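Local coordinates for methyltransferase-like protein of unknown function (Silicibacter pomeroyi DSS-3, PDB 3CVO) that is of unknown function but is probably a class I methyltransferase that uses S-adenosylmethionine, at residues 150-153 and 154-157. Residues are numbered along the deposited sequence; the frame is centred on the assembly and turned at random.
Sequences LLFD and DYSQ
Asp153 and Asp154, consecutive acids where strand 148-152 gives way to a loop, bring their carboxylates together: OD2 of Asp153 lies 3.4 Å from OD2 of Asp154. Arginines from elsewhere in the chain probably offset much of this crowding of like charge, Arg176 pairing with OD1 of Asp153 and Arg133 with OD2 of Asp154. The same OD1 of Asp153 also accepts a weak, bent hydrogen bond from Asp154 N (2.9 Å), a role suited to the short reach of aspartate. At Asp154 the backbone takes positive phi, turning the chain so that Tyr155 comes back beside Phe152. Tyr155 CD1 stands 3.7 Å above the centre of the Phe152 ring, a T-shaped stack with planes at 71°. With CG of Phe152 anti to the backbone nitrogen (chi1 -168°), the phenyl group presents a face to that edge. A flat, apolar ring suits this buried place, with Tyr155 over one face and Ala137 of helix 133-143 also in contact. Replacing Phe152 with an alanine would probably take away the face that Tyr155 CD1 rests on and open a gap beside Ala137. Tyrosine suits the neighbouring place because its ring packs in the interior while its hydroxyl hydrogen-bonds Glu165. Tyr155 also meets Phe180 edge-to-face, so the end of strand 148-152 packs on helix 133-143 through Phe152, and the loop after it on the neighbouring antiparallel strand 177-182 through Tyr155.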
loop_
_atom_site.group_PDB
_atom_site.type_symbol
_atom_site.label_atom_id
_atom_site.label_comp_id
_atom_site.label_asym_id
_atom_site.label_seq_id
_atom_site.Cartn_x
_atom_site.Cartn_y
_atom_site.Cartn_z
ATOM N N LEU A 150 -12.751 -17.115 6.365
ATOM C CA LEU A 150 -11.290 -17.012 6.538
ATOM C C LEU A 150 -10.884 -17.691 7.815
ATOM O O LEU A 150 -11.429 -17.477 8.887
ATOM C CB LEU A 150 -10.802 -15.545 6.467
ATOM C CG LEU A 150 -9.268 -15.434 6.458
ATOM C CD1 LEU A 150 -8.807 -14.318 5.501
ATOM C CD2 LEU A 150 -8.662 -15.232 7.826
ATOM N N LEU A 151 -9.935 -18.604 7.685
ATOM C CA LEU A 151 -9.372 -19.314 8.824
ATOM C C LEU A 151 -7.957 -18.790 9.049
ATOM O O LEU A 151 -7.125 -18.773 8.143
ATOM C CB LEU A 151 -9.328 -20.823 8.558
ATOM C CG LEU A 151 -10.619 -21.544 8.155
ATOM C CD1 LEU A 151 -10.365 -23.011 7.811
ATOM C CD2 LEU A 151 -11.720 -21.352 9.237
ATOM N N PHE A 152 -7.709 -18.306 10.242
ATOM C CA PHE A 152 -6.433 -17.664 10.551
ATOM C C PHE A 152 -5.792 -18.522 11.655
ATOM O O PHE A 152 -6.217 -18.524 12.815
ATOM C CB PHE A 152 -6.715 -16.240 11.006
ATOM C CG PHE A 152 -5.512 -15.301 11.101
ATOM C CD1 PHE A 152 -4.338 -15.690 11.682
ATOM C CD2 PHE A 152 -5.607 -13.991 10.633
ATOM C CE1 PHE A 152 -3.273 -14.813 11.820
ATOM C CE2 PHE A 152 -4.552 -13.104 10.764
ATOM C CZ PHE A 152 -3.373 -13.528 11.355
ATOM N N ASP A 153 -4.751 -19.248 11.286
ATOM C CA ASP A 153 -4.089 -20.124 12.248
ATOM C C ASP A 153 -3.127 -19.371 13.171
ATOM O O ASP A 153 -2.532 -18.361 12.785
ATOM C CB ASP A 153 -3.356 -21.253 11.561
ATOM C CG ASP A 153 -3.146 -22.453 12.478
ATOM O OD1 ASP A 153 -3.810 -22.589 13.559
ATOM O OD2 ASP A 153 -2.309 -23.288 12.099
ATOM N N ASP A 154 -3.045 -19.875 14.403
ATOM C CA ASP A 154 -2.140 -19.312 15.419
ATOM C C ASP A 154 -2.510 -17.889 15.680
ATOM O O ASP A 154 -1.654 -17.035 15.821
ATOM C CB ASP A 154 -0.701 -19.299 14.888
ATOM C CG ASP A 154 -0.256 -20.664 14.431
ATOM O OD1 ASP A 154 -0.077 -21.517 15.329
ATOM O OD2 ASP A 154 -0.128 -20.892 13.187
ATOM N N TYR A 155 -3.807 -17.637 15.688
ATOM C CA TYR A 155 -4.342 -16.276 15.840
ATOM C C TYR A 155 -4.070 -15.639 17.207
ATOM O O TYR A 155 -3.826 -14.442 17.305
ATOM C CB TYR A 155 -5.835 -16.254 15.550
ATOM C CG TYR A 155 -6.431 -14.842 15.543
ATOM C CD1 TYR A 155 -6.124 -13.914 14.557
ATOM C CD2 TYR A 155 -7.309 -14.464 16.533
ATOM C CE1 TYR A 155 -6.666 -12.656 14.574
ATOM C CE2 TYR A 155 -7.878 -13.211 16.540
ATOM C CZ TYR A 155 -7.558 -12.316 15.574
ATOM O OH TYR A 155 -8.159 -11.067 15.604
ATOM N N SER A 156 -4.102 -16.429 18.260
ATOM C CA SER A 156 -3.791 -15.890 19.593
ATOM C C SER A 156 -2.323 -15.412 19.641
ATOM O O SER A 156 -1.948 -14.570 20.443
ATOM C CB SER A 156 -4.100 -16.926 20.695
ATOM N N GLN A 157 -1.527 -15.882 18.692
ATOM C CA GLN A 157 -0.048 -15.796 18.782
ATOM C C GLN A 157 0.498 -14.389 19.042
ATOM O O GLN A 157 1.455 -14.225 19.816
ATOM C CB GLN A 157 0.632 -16.380 17.542
ATOM C CG GLN A 157 2.144 -16.527 17.671
ATOM C CD GLN A 157 2.575 -17.579 18.689
ATOM O OE1 GLN A 157 2.195 -18.755 18.603
ATOM N NE2 GLN A 157 3.401 -17.161 19.645
#